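Local structure of FAD linked oxidase-like protein (Myceliophthora thermophila, 5L6G) at residues G167-S172 and D380-P385; K345-S350 and H434-G439; L408-L413 and G446-Y451. The protein oxidises the C1 hydroxyl of xylooligosaccharides and related sugars to lactones with a bicovalently bound FAD, passing the electrons to molecular oxygen to give hydrogen peroxide. One frame throughout, in Å; residues are numbered along the deposited sequence.

Contact 1: residues G167-S172 and D380-P385; sequences GGFGFS and DMYGGP. With FAD (flavin-adenine dinucleotide), chain D.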
loop_
_atom_site.group_PDB
_atom_site.type_symbol
_atom_site.label_atom_id
_atom_site.label_comp_id
_atom_site.label_asym_id
_atom_site.label_seq_id
_atom_site.Cartn_x
_atom_site.Cartn_y
_atom_site.Cartn_z
ATOM N N GLY A 167 -3.146 -3.251 3.458
ATOM C CA GLY A 167 -4.232 -2.322 3.132
ATOM C C GLY A 167 -4.458 -2.354 1.627
ATOM O O GLY A 167 -4.945 -3.364 1.099
ATOM N N GLY A 168 -4.069 -1.269 0.953
ATOM C CA GLY A 168 -4.109 -1.187 -0.491
ATOM C C GLY A 168 -5.283 -0.362 -0.972
ATOM O O GLY A 168 -6.384 -0.868 -1.119
ATOM N N PHE A 169 -5.019 0.918 -1.216
ATOM C CA PHE A 169 -6.016 1.918 -1.520
ATOM C C PHE A 169 -5.829 2.392 -2.966
ATOM O O PHE A 169 -4.708 2.746 -3.381
ATOM C CB PHE A 169 -5.835 3.122 -0.592
ATOM C CG PHE A 169 -6.926 4.135 -0.729
ATOM C CD1 PHE A 169 -6.878 5.102 -1.742
ATOM C CD2 PHE A 169 -7.998 4.116 0.128
ATOM C CE1 PHE A 169 -7.904 6.029 -1.880
ATOM C CE2 PHE A 169 -9.029 5.034 -0.012
ATOM C CZ PHE A 169 -8.981 5.980 -1.022
ATOM N N GLY A 170 -6.933 2.444 -3.712
ATOM C CA GLY A 170 -6.906 2.951 -5.050
ATOM C C GLY A 170 -8.205 3.607 -5.472
ATOM O O GLY A 170 -9.020 4.042 -4.639
ATOM N N PHE A 171 -8.371 3.693 -6.779
ATOM C CA PHE A 171 -9.489 4.411 -7.376
ATOM C C PHE A 171 -10.801 3.634 -7.426
ATOM O O PHE A 171 -11.762 4.039 -8.110
ATOM C CB PHE A 171 -9.080 4.933 -8.758
ATOM C CG PHE A 171 -8.343 6.249 -8.714
ATOM C CD1 PHE A 171 -8.995 7.421 -8.365
ATOM C CD2 PHE A 171 -7.004 6.317 -9.020
ATOM C CE1 PHE A 171 -8.324 8.641 -8.335
ATOM C CE2 PHE A 171 -6.327 7.530 -8.996
ATOM C CZ PHE A 171 -6.992 8.691 -8.654
ATOM N N SER A 172 -10.846 2.523 -6.695
ATOM C CA SER A 172 -12.080 1.806 -6.414
ATOM C C SER A 172 -12.368 1.707 -4.925
ATOM O O SER A 172 -13.358 1.102 -4.536
ATOM C CB SER A 172 -12.004 0.381 -6.987
ATOM O OG SER A 172 -11.978 0.439 -8.395
ATOM N N ASP A 380 -6.097 11.410 0.017
ATOM C CA ASP A 380 -7.159 10.562 -0.503
ATOM C C ASP A 380 -8.450 10.876 0.214
ATOM O O ASP A 380 -8.449 11.037 1.434
ATOM C CB ASP A 380 -6.823 9.088 -0.283
ATOM C CG ASP A 380 -5.740 8.602 -1.201
ATOM O OD1 ASP A 380 -5.855 8.790 -2.417
ATOM O OD2 ASP A 380 -4.796 7.981 -0.719
ATOM N N MET A 381 -9.550 10.959 -0.538
ATOM C CA MET A 381 -10.870 11.004 0.070
ATOM C C MET A 381 -11.189 9.586 0.549
ATOM O O MET A 381 -11.667 8.753 -0.190
ATOM C CB MET A 381 -11.937 11.524 -0.927
ATOM C CG MET A 381 -11.620 12.884 -1.508
ATOM S SD MET A 381 -11.474 14.279 -0.357
ATOM C CE MET A 381 -9.706 14.333 -0.111
ATOM N N TYR A 382 -10.905 9.332 1.815
ATOM C CA TYR A 382 -10.732 7.978 2.320
ATOM C C TYR A 382 -11.957 7.476 3.078
ATOM O O TYR A 382 -12.414 6.347 2.882
ATOM C CB TYR A 382 -9.480 7.985 3.204
ATOM C CG TYR A 382 -9.173 6.708 3.944
ATOM C CD1 TYR A 382 -9.725 6.461 5.193
ATOM C CD2 TYR A 382 -8.321 5.771 3.409
ATOM C CE1 TYR A 382 -9.445 5.311 5.887
ATOM C CE2 TYR A 382 -8.016 4.612 4.099
ATOM C CZ TYR A 382 -8.588 4.384 5.333
ATOM O OH TYR A 382 -8.290 3.236 6.008
ATOM N N GLY A 383 -12.464 8.318 3.974
ATOM C CA GLY A 383 -13.498 7.943 4.913
ATOM C C GLY A 383 -14.830 8.615 4.626
ATOM O O GLY A 383 -15.200 8.849 3.473
ATOM N N GLY A 384 -15.578 8.888 5.689
ATOM C CA GLY A 384 -16.891 9.464 5.565
ATOM C C GLY A 384 -17.976 8.415 5.426
ATOM O O GLY A 384 -17.696 7.244 5.207
ATOM N N PRO A 385 -19.238 8.848 5.500
ATOM C CA PRO A 385 -20.404 7.961 5.589
ATOM C C PRO A 385 -20.616 6.979 4.437
ATOM O O PRO A 385 -21.299 5.956 4.618
ATOM C CB PRO A 385 -21.584 8.934 5.649
ATOM C CG PRO A 385 -21.022 10.220 6.112
ATOM C CD PRO A 385 -19.602 10.269 5.654
HETATM P PA FAD D . 7.570 -5.707 -1.188
HETATM O O1A FAD D . 7.875 -6.954 -1.984
HETATM O O2A FAD D . 8.691 -4.731 -1.016
HETATM O O5B FAD D . 6.874 -6.086 0.169
HETATM C C5B FAD D . 6.428 -5.124 1.129
HETATM C C4B FAD D . 6.305 -5.777 2.488
HETATM O O4B FAD D . 5.362 -6.849 2.414
HETATM C C3B FAD D . 7.611 -6.388 2.967
HETATM O O3B FAD D . 7.660 -6.337 4.378
HETATM C C2B FAD D . 7.501 -7.826 2.531
HETATM O O2B FAD D . 8.346 -8.711 3.256
HETATM C C1B FAD D . 6.024 -8.080 2.729
HETATM N N9A FAD D . 5.562 -9.149 1.841
HETATM C C8A FAD D . 5.657 -9.226 0.517
HETATM N N7A FAD D . 5.128 -10.387 0.063
HETATM C C5A FAD D . 4.686 -11.027 1.145
HETATM C C6A FAD D . 4.049 -12.321 1.382
HETATM N N6A FAD D . 3.780 -13.078 0.301
HETATM N N1A FAD D . 3.783 -12.661 2.660
HETATM C C2A FAD D . 4.050 -11.875 3.707
HETATM N N3A FAD D . 4.644 -10.654 3.556
HETATM C C4A FAD D . 4.968 -10.217 2.308
HETATM N N1 FAD D . -0.104 1.694 -2.143
HETATM C C2 FAD D . -1.445 1.966 -2.073
HETATM O O2 FAD D . -2.073 1.688 -1.014
HETATM N N3 FAD D . -2.103 2.493 -3.136
HETATM C C4 FAD D . -1.490 2.769 -4.312
HETATM O O4 FAD D . -2.089 3.261 -5.310
HETATM C C4X FAD D . -0.042 2.509 -4.460
HETATM N N5 FAD D . 0.659 2.760 -5.604
HETATM C C5X FAD D . 2.009 2.483 -5.738
HETATM C C6 FAD D . 2.713 2.717 -6.927
HETATM C C7 FAD D . 4.087 2.433 -6.997
HETATM C C7M FAD D . 4.811 2.721 -8.289
HETATM C C8 FAD D . 4.814 1.828 -5.828
HETATM C C8M FAD D . 6.287 1.440 -5.902
HETATM C C9 FAD D . 4.090 1.592 -4.665
HETATM C C9A FAD D . 2.723 1.909 -4.563
HETATM N N10 FAD D . 1.979 1.692 -3.372
HETATM C C10 FAD D . 0.613 1.963 -3.265
HETATM C "C1'" FAD D . 2.594 1.142 -2.169
HETATM C "C2'" FAD D . 2.477 -0.347 -2.096
HETATM O "O2'" FAD D . 1.144 -0.647 -1.675
HETATM C "C3'" FAD D . 3.444 -0.794 -1.013
HETATM O "O3'" FAD D . 4.781 -0.373 -1.311
HETATM C "C4'" FAD D . 3.388 -2.320 -0.915
HETATM O "O4'" FAD D . 3.669 -2.707 0.438
HETATM C "C5'" FAD D . 4.360 -2.925 -1.896
HETATM O "O5'" FAD D . 4.056 -4.310 -2.077
HETATM P P FAD D . 5.148 -5.201 -2.788
HETATM O O1P FAD D . 4.779 -6.650 -2.725
HETATM O O2P FAD D . 5.464 -4.637 -4.136
HETATM O O3P FAD D . 6.452 -4.828 -1.935
#

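Contact 2: residues K345-S350 and H434-G439; sequences KSLVTS and HAFTGG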
loop_
_atom_site.group_PDB
_atom_site.type_symbol
_atom_site.label_atom_id
_atom_site.label_comp_id
_atom_site.label_asym_id
_atom_site.label_seq_id
_atom_site.Cartn_x
_atom_site.Cartn_y
_atom_site.Cartn_z
ATOM N N LYS A 345 6.586 9.927 3.380
ATOM C CA LYS A 345 5.882 9.792 4.636
ATOM C C LYS A 345 4.410 9.595 4.318
ATOM O O LYS A 345 3.946 9.786 3.163
ATOM C CB LYS A 345 6.089 11.020 5.529
ATOM C CG LYS A 345 7.528 11.277 5.935
ATOM C CD LYS A 345 7.680 12.370 6.993
ATOM C CE LYS A 345 7.428 11.895 8.420
ATOM N NZ LYS A 345 8.528 11.103 9.047
ATOM N N SER A 346 3.682 9.163 5.336
ATOM C CA SER A 346 2.256 9.031 5.234
ATOM C C SER A 346 1.584 9.549 6.480
ATOM O O SER A 346 2.240 9.840 7.509
ATOM C CB SER A 346 1.912 7.553 5.062
ATOM O OG SER A 346 2.030 6.872 6.287
ATOM N N LEU A 347 0.269 9.659 6.380
ATOM C CA LEU A 347 -0.567 9.968 7.491
ATOM C C LEU A 347 -1.958 9.434 7.205
ATOM O O LEU A 347 -2.365 9.261 6.047
ATOM C CB LEU A 347 -0.700 11.487 7.693
ATOM C CG LEU A 347 0.230 12.259 8.613
ATOM C CD1 LEU A 347 -0.191 13.719 8.548
ATOM C CD2 LEU A 347 0.169 11.789 10.039
ATOM N N VAL A 348 -2.655 9.177 8.299
ATOM C CA VAL A 348 -4.096 9.020 8.320
ATOM C C VAL A 348 -4.556 10.030 9.352
ATOM O O VAL A 348 -3.974 10.124 10.435
ATOM C CB VAL A 348 -4.500 7.611 8.755
ATOM C CG1 VAL A 348 -6.016 7.491 8.882
ATOM C CG2 VAL A 348 -3.969 6.593 7.753
ATOM N N THR A 349 -5.551 10.834 9.011
ATOM C CA THR A 349 -6.059 11.804 9.948
ATOM C C THR A 349 -7.590 11.825 9.916
ATOM O O THR A 349 -8.240 11.389 8.952
ATOM C CB THR A 349 -5.574 13.262 9.681
ATOM O OG1 THR A 349 -6.291 13.838 8.575
ATOM C CG2 THR A 349 -4.075 13.405 9.466
ATOM N N SER A 350 -8.136 12.358 10.992
ATOM C CA SER A 350 -9.518 12.815 11.037
ATOM C C SER A 350 -9.653 14.069 10.183
ATOM O O SER A 350 -8.712 14.476 9.499
ATOM C CB SER A 350 -9.864 13.142 12.488
ATOM O OG SER A 350 -8.977 14.147 12.981
ATOM N N HIS A 434 4.804 17.191 11.130
ATOM C CA HIS A 434 4.693 17.911 12.398
ATOM C C HIS A 434 3.582 18.973 12.394
ATOM O O HIS A 434 2.933 19.186 13.403
ATOM C CB HIS A 434 6.008 18.569 12.750
ATOM C CG HIS A 434 6.066 19.095 14.150
ATOM N ND1 HIS A 434 6.375 18.296 15.230
ATOM C CD2 HIS A 434 5.901 20.346 14.643
ATOM C CE1 HIS A 434 6.375 19.027 16.332
ATOM N NE2 HIS A 434 6.094 20.275 16.004
ATOM N N ALA A 435 3.362 19.626 11.257
ATOM C CA ALA A 435 2.291 20.617 11.142
ATOM C C ALA A 435 0.917 19.977 11.357
ATOM O O ALA A 435 -0.005 20.640 11.834
ATOM C CB ALA A 435 2.334 21.327 9.785
ATOM N N PHE A 436 0.767 18.707 10.998
ATOM C CA PHE A 436 -0.482 17.986 11.262
ATOM C C PHE A 436 -0.533 17.516 12.710
ATOM O O PHE A 436 -1.496 17.774 13.443
ATOM C CB PHE A 436 -0.647 16.745 10.359
ATOM C CG PHE A 436 -0.817 17.029 8.883
ATOM C CD1 PHE A 436 0.281 17.260 8.066
ATOM C CD2 PHE A 436 -2.080 16.968 8.290
ATOM C CE1 PHE A 436 0.132 17.449 6.713
ATOM C CE2 PHE A 436 -2.241 17.156 6.934
ATOM C CZ PHE A 436 -1.142 17.404 6.138
ATOM N N THR A 437 0.513 16.806 13.134
ATOM C CA THR A 437 0.429 16.029 14.366
ATOM C C THR A 437 0.503 16.905 15.617
ATOM O O THR A 437 0.028 16.493 16.670
ATOM C CB THR A 437 1.495 14.914 14.424
ATOM O OG1 THR A 437 2.799 15.489 14.350
ATOM C CG2 THR A 437 1.303 13.922 13.274
ATOM N N GLY A 438 1.049 18.115 15.487
ATOM C CA GLY A 438 1.091 19.072 16.586
ATOM C C GLY A 438 -0.292 19.448 17.095
ATOM O O GLY A 438 -0.456 19.788 18.270
ATOM N N GLY A 439 -1.300 19.362 16.227
ATOM C CA GLY A 439 -2.642 19.772 16.583
ATOM C C GLY A 439 -3.662 18.658 16.643
ATOM O O GLY A 439 -4.846 18.944 16.738
#

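Contact 3: residues L408-L413 and G446-Y451; sequences LFLYEL and GMYINY. With FAD (flavin-adenine dinucleotide), chain D; XYP (beta-D-xylopyranose), chain H.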
loop_
_atom_site.group_PDB
_atom_site.type_symbol
_atom_site.label_atom_id
_atom_site.label_comp_id
_atom_site.label_asym_id
_atom_site.label_seq_id
_atom_site.Cartn_x
_atom_site.Cartn_y
_atom_site.Cartn_z
ATOM N N LEU A 408 -10.560 9.832 8.120
ATOM C CA LEU A 408 -11.228 10.547 7.049
ATOM C C LEU A 408 -10.358 10.682 5.816
ATOM O O LEU A 408 -10.878 10.634 4.689
ATOM C CB LEU A 408 -11.569 11.939 7.537
ATOM C CG LEU A 408 -12.478 12.736 6.615
ATOM C CD1 LEU A 408 -13.786 12.006 6.348
ATOM C CD2 LEU A 408 -12.737 14.108 7.216
ATOM N N PHE A 409 -9.054 10.890 6.044
ATOM C CA PHE A 409 -8.087 11.163 4.982
ATOM C C PHE A 409 -6.883 10.257 5.140
ATOM O O PHE A 409 -6.403 10.029 6.249
ATOM C CB PHE A 409 -7.549 12.598 5.033
ATOM C CG PHE A 409 -8.569 13.652 4.735
ATOM C CD1 PHE A 409 -9.300 13.611 3.561
ATOM C CD2 PHE A 409 -8.795 14.682 5.629
ATOM C CE1 PHE A 409 -10.224 14.583 3.277
ATOM C CE2 PHE A 409 -9.740 15.642 5.364
ATOM C CZ PHE A 409 -10.449 15.605 4.178
ATOM N N LEU A 410 -6.401 9.784 4.004
ATOM C CA LEU A 410 -5.132 9.101 3.881
ATOM C C LEU A 410 -4.202 9.931 3.017
ATOM O O LEU A 410 -4.590 10.476 1.966
ATOM C CB LEU A 410 -5.353 7.735 3.250
ATOM C CG LEU A 410 -4.172 6.898 2.814
ATOM C CD1 LEU A 410 -3.388 6.504 4.050
ATOM C CD2 LEU A 410 -4.653 5.668 2.033
ATOM N N TYR A 411 -2.950 9.997 3.434
ATOM C CA TYR A 411 -1.990 10.864 2.788
ATOM C C TYR A 411 -0.745 10.111 2.370
ATOM O O TYR A 411 -0.256 9.244 3.110
ATOM C CB TYR A 411 -1.522 11.947 3.736
ATOM C CG TYR A 411 -2.574 12.814 4.386
ATOM C CD1 TYR A 411 -3.389 12.314 5.401
ATOM C CD2 TYR A 411 -2.708 14.141 4.039
ATOM C CE1 TYR A 411 -4.301 13.106 6.062
ATOM C CE2 TYR A 411 -3.619 14.956 4.689
ATOM C CZ TYR A 411 -4.413 14.440 5.702
ATOM O OH TYR A 411 -5.327 15.230 6.351
ATOM N N GLU A 412 -0.230 10.485 1.201
ATOM C CA GLU A 412 1.086 10.102 0.773
ATOM C C GLU A 412 1.867 11.398 0.555
ATOM O O GLU A 412 1.407 12.276 -0.175
ATOM C CB GLU A 412 1.059 9.311 -0.532
ATOM C CG GLU A 412 2.430 8.769 -0.911
ATOM C CD GLU A 412 2.444 8.027 -2.236
ATOM O OE1 GLU A 412 1.423 8.056 -2.981
ATOM O OE2 GLU A 412 3.503 7.436 -2.542
ATOM N N LEU A 413 3.027 11.497 1.199
ATOM C CA LEU A 413 3.946 12.607 1.001
ATOM C C LEU A 413 5.218 12.035 0.409
ATOM O O LEU A 413 5.785 11.100 0.936
ATOM C CB LEU A 413 4.252 13.353 2.303
ATOM C CG LEU A 413 3.108 14.000 3.107
ATOM C CD1 LEU A 413 2.368 12.987 3.952
ATOM C CD2 LEU A 413 3.631 15.116 4.003
ATOM N N GLY A 446 -2.694 8.389 12.421
ATOM C CA GLY A 446 -1.810 7.243 12.331
ATOM C C GLY A 446 -1.007 7.343 11.058
ATOM O O GLY A 446 -1.011 8.378 10.393
ATOM N N MET A 447 -0.314 6.266 10.717
ATOM C CA MET A 447 0.462 6.210 9.492
ATOM C C MET A 447 0.253 4.866 8.817
ATOM O O MET A 447 -0.283 3.949 9.413
ATOM C CB MET A 447 1.938 6.472 9.787
ATOM C CG MET A 447 2.210 7.945 10.072
ATOM S SD MET A 447 3.880 8.308 10.650
ATOM C CE MET A 447 3.884 10.096 10.576
ATOM N N TYR A 448 0.689 4.770 7.573
ATOM C CA TYR A 448 0.273 3.702 6.677
ATOM C C TYR A 448 1.488 3.051 6.091
ATOM O O TYR A 448 2.193 3.649 5.287
ATOM C CB TYR A 448 -0.582 4.315 5.576
ATOM C CG TYR A 448 -1.062 3.411 4.465
ATOM C CD1 TYR A 448 -1.688 2.216 4.726
ATOM C CD2 TYR A 448 -0.952 3.802 3.146
ATOM C CE1 TYR A 448 -2.167 1.412 3.697
ATOM C CE2 TYR A 448 -1.436 3.025 2.110
ATOM C CZ TYR A 448 -2.058 1.842 2.384
ATOM O OH TYR A 448 -2.516 1.068 1.334
ATOM N N ILE A 449 1.731 1.820 6.513
ATOM C CA ILE A 449 2.961 1.098 6.175
ATOM C C ILE A 449 3.120 0.752 4.684
ATOM O O ILE A 449 4.220 0.455 4.238
ATOM C CB ILE A 449 3.130 -0.147 7.092
ATOM C CG1 ILE A 449 4.581 -0.630 7.092
ATOM C CG2 ILE A 449 2.145 -1.241 6.721
ATOM C CD1 ILE A 449 4.822 -1.810 8.011
ATOM N N ASN A 450 2.049 0.818 3.886
ATOM C CA ASN A 450 2.229 0.708 2.458
ATOM C C ASN A 450 2.983 1.903 1.879
ATOM O O ASN A 450 3.460 1.840 0.758
ATOM C CB ASN A 450 0.908 0.440 1.747
ATOM C CG ASN A 450 0.620 -1.042 1.631
ATOM O OD1 ASN A 450 1.514 -1.857 1.827
ATOM N ND2 ASN A 450 -0.619 -1.395 1.309
ATOM N N TYR A 451 3.114 2.978 2.657
ATOM C CA TYR A 451 4.085 4.046 2.371
ATOM C C TYR A 451 5.127 4.086 3.517
ATOM O O TYR A 451 5.242 5.054 4.293
ATOM C CB TYR A 451 3.395 5.382 2.212
ATOM C CG TYR A 451 2.287 5.397 1.183
ATOM C CD1 TYR A 451 2.452 4.822 -0.060
ATOM C CD2 TYR A 451 1.057 5.958 1.471
ATOM C CE1 TYR A 451 1.427 4.835 -1.003
ATOM C CE2 TYR A 451 0.028 5.948 0.540
ATOM C CZ TYR A 451 0.219 5.385 -0.687
ATOM O OH TYR A 451 -0.802 5.377 -1.625
HETATM P PA FAD D . 7.570 -5.707 -1.188
HETATM O O1A FAD D . 7.875 -6.954 -1.984
HETATM O O2A FAD D . 8.691 -4.731 -1.016
HETATM O O5B FAD D . 6.874 -6.086 0.169
HETATM C C5B FAD D . 6.428 -5.124 1.129
HETATM C C4B FAD D . 6.305 -5.777 2.488
HETATM O O4B FAD D . 5.362 -6.849 2.414
HETATM C C3B FAD D . 7.611 -6.388 2.967
HETATM O O3B FAD D . 7.660 -6.337 4.378
HETATM C C2B FAD D . 7.501 -7.826 2.531
HETATM O O2B FAD D . 8.346 -8.711 3.256
HETATM C C1B FAD D . 6.024 -8.080 2.729
HETATM N N9A FAD D . 5.562 -9.149 1.841
HETATM C C8A FAD D . 5.657 -9.226 0.517
HETATM N N7A FAD D . 5.128 -10.387 0.063
HETATM C C5A FAD D . 4.686 -11.027 1.145
HETATM C C6A FAD D . 4.049 -12.321 1.382
HETATM N N6A FAD D . 3.780 -13.078 0.301
HETATM N N1A FAD D . 3.783 -12.661 2.660
HETATM C C2A FAD D . 4.050 -11.875 3.707
HETATM N N3A FAD D . 4.644 -10.654 3.556
HETATM C C4A FAD D . 4.968 -10.217 2.308
HETATM N N1 FAD D . -0.104 1.694 -2.143
HETATM C C2 FAD D . -1.445 1.966 -2.073
HETATM O O2 FAD D . -2.073 1.688 -1.014
HETATM N N3 FAD D . -2.103 2.493 -3.136
HETATM C C4 FAD D . -1.490 2.769 -4.312
HETATM O O4 FAD D . -2.089 3.261 -5.310
HETATM C C4X FAD D . -0.042 2.509 -4.460
HETATM N N5 FAD D . 0.659 2.760 -5.604
HETATM C C5X FAD D . 2.009 2.483 -5.738
HETATM C C6 FAD D . 2.713 2.717 -6.927
HETATM C C7 FAD D . 4.087 2.433 -6.997
HETATM C C7M FAD D . 4.811 2.721 -8.289
HETATM C C8 FAD D . 4.814 1.828 -5.828
HETATM C C8M FAD D . 6.287 1.440 -5.902
HETATM C C9 FAD D . 4.090 1.592 -4.665
HETATM C C9A FAD D . 2.723 1.909 -4.563
HETATM N N10 FAD D . 1.979 1.692 -3.372
HETATM C C10 FAD D . 0.613 1.963 -3.265
HETATM C "C1'" FAD D . 2.594 1.142 -2.169
HETATM C "C2'" FAD D . 2.477 -0.347 -2.096
HETATM O "O2'" FAD D . 1.144 -0.647 -1.675
HETATM C "C3'" FAD D . 3.444 -0.794 -1.013
HETATM O "O3'" FAD D . 4.781 -0.373 -1.311
HETATM C "C4'" FAD D . 3.388 -2.320 -0.915
HETATM O "O4'" FAD D . 3.669 -2.707 0.438
HETATM C "C5'" FAD D . 4.360 -2.925 -1.896
HETATM O "O5'" FAD D . 4.056 -4.310 -2.077
HETATM P P FAD D . 5.148 -5.201 -2.788
HETATM O O1P FAD D . 4.779 -6.650 -2.725
HETATM O O2P FAD D . 5.464 -4.637 -4.136
HETATM O O3P FAD D . 6.452 -4.828 -1.935
HETATM O O1 XYP H . -0.751 6.410 -3.885
HETATM C C1 XYP H . 0.081 6.098 -5.000
HETATM C C2 XYP H . -0.417 6.862 -6.225
HETATM C C3 XYP H . 0.552 6.725 -7.393
HETATM C C4 XYP H . 1.963 7.101 -6.952
HETATM C C5 XYP H . 2.376 6.311 -5.704
HETATM O O2 XYP H . -1.690 6.327 -6.587
HETATM O O3 XYP H . 0.100 7.492 -8.521
HETATM O O4 XYP H . 2.900 6.780 -7.988
HETATM O O5 XYP H . 1.415 6.440 -4.660
#

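Contact 1: residues G167-S172 and D380-P385
The Phe169 ring meets Asp380 along CD1 and CE1 and Tyr382 along CD2 and CE2, both from the same side of its plane, and nearly all of the contact passes through this one side chain. The dense part is at Asp380, where Phe169 CE1 lies 3.4 Å from Asp380 CG, with the ring and carboxylate planes 33° apart. At Tyr382, Phe169 CE2 meets Tyr382 CD2 at 3.6 Å. The two rings are close to parallel, 22° between planes, but slid so far apart that their centroids stand 5.6 Å from each other and overlap is slight. Met381 O approaches the ring edge near its plane, 3.9 Å from Phe169 CZ. With CG anti to the backbone N (chi1 -173°), Phe169 sends its ring to the strand end while its backbone faces the flavin. There it reads the pyrimidine edge of the isoalloxazine: Phe169 N donates almost straight to FAD O2 (3.1 Å), and FAD N3 donates to Phe169 O (2.6 Å). The contact thus joins the flavin-binding loop of the PCMH-type FAD domain to strand 374-381 of the substrate-domain sheet, where Asp380 also packs on the substrate-binding Arg272. Tyr382 OH turns to Phe401 O and Tyr399 OH instead. Beyond Tyr382 the packing ends: Gly383 and Gly384 carry the chain away from the loop, and Pro385 emerges at the exposed surface, well clear of residues 167-172.

Contact 2: residues K345-S350 and H434-G439
Helix 426-437 packs against one side of the large antiparallel sheet of the substrate domain, and Phe436 and Thr437 of that helix meet the end of strand 341-349 here. Leu347 and Phe436 carry the contact. Leu347 CD1 sits over one face of the Phe436 ring, 3.7 Å from the ring centroid and 26° off its normal, a CH-pi contact. The methyl is displaced toward the rim where the ring joins its chain, so its nearest ring atom is Phe436 CG at 3.4 Å, with Phe436 CB 3.6 Å away. Phe436 has CG anti to its carbonyl carbon (chi1 -66°), which brings the ring down from the helix to meet the leucine. The other branch, Leu347 CD2, reaches Thr437 CG2 at 4.0 Å, so the two methyls of one leucine touch successive helix residues. Thr349, two residues along the strand, adds a looser contact from Thr349 CG2 to Phe436 CD2 at 4.2 Å. Its hydroxyl is engaged apart from the helix: Thr349 OG1 donates to Ser350 O (2.7 Å), in the carbonyl plane and on a lone pair, and it also pairs with Tyr411 OH. The Tyr411 ring meets Phe436 edge-to-face, and Val360 of helix 354-368 touches Phe436 too. No hydrogen bond joins the two segments, so helix and strand are held to each other here by dispersion between methyls and an aromatic ring, with shape rather than polarity fixing their fit.

Contact 3: residues L408-L413 and G446-Y451
Glu412 and Tyr451 meet flat on flat: the carboxylate lies only 6° from the plane of the phenol ring, while the two side chains run at about a right angle to each other. Glu412 CG stands above the ring centre, 3.8 Å from the centroid and 3° off the normal, a CH-pi contact, and Glu412 CD comes 3.6 Å from Tyr451 CE1. This reach depends on a fully extended glutamate, with CG anti to the backbone N (chi1 -174°). Glu412 OE2 is held by Tyr96 OH; Glu412 OE1 points to the bound xylose, though its exact place is doubtful because it lies too close to the sugar. Tyr451 OH makes a very short hydrogen bond of 2.5 Å with XYP O1. A leucine in place of Tyr451 would probably cost XYP O1 the bond to the phenol and leave the glutamate chain without the flat surface it lies on. Two residues earlier on the strand, Leu410 crosses Tyr448 at a slant, Leu410 CD1 resting 3.7 Å from Tyr448 CD2. The Tyr448 ring carries Asn450 CB over one face, and its hydroxyl donates in a very short bond to FAD O2 (2.5 Å), which lies at the ring edge in plane. Asn450 ND2 donates to Tyr448 OH at 3.1 Å, and Asn450 OD1 accepts from the ribityl hydroxyl, FAD O4'. The strand thus supplies a sugar ligand and the loop ligands for both flavin and sugar, building the substrate pocket where the sheet meets the isoalloxazine in this berberine-bridge-like oxidase.

Contacts 1 and 3 are wholly buried; contact 2 is largely so, with Thr437 partly exposed. All reach the same antiparallel sheet, in which strands 374-381, 409-417 and 341-349 lie side by side. Contacts 1 and 3 hold the flavin from two parts of the chain and touch each other, through Asp380 N to Leu410 O and Gly168 N to Tyr448 OH. Contact 2 lies farthest from the centre of the chain and borders contact 3 through backbone pairing of Leu347 with Tyr411. Chemistry follows place: contact 1 grips FAD with the Phe169 backbone, contact 3 binds FAD and sugar with side-chain hydroxyls, amide and carboxylate, and contact 2 touches neither and is apolar.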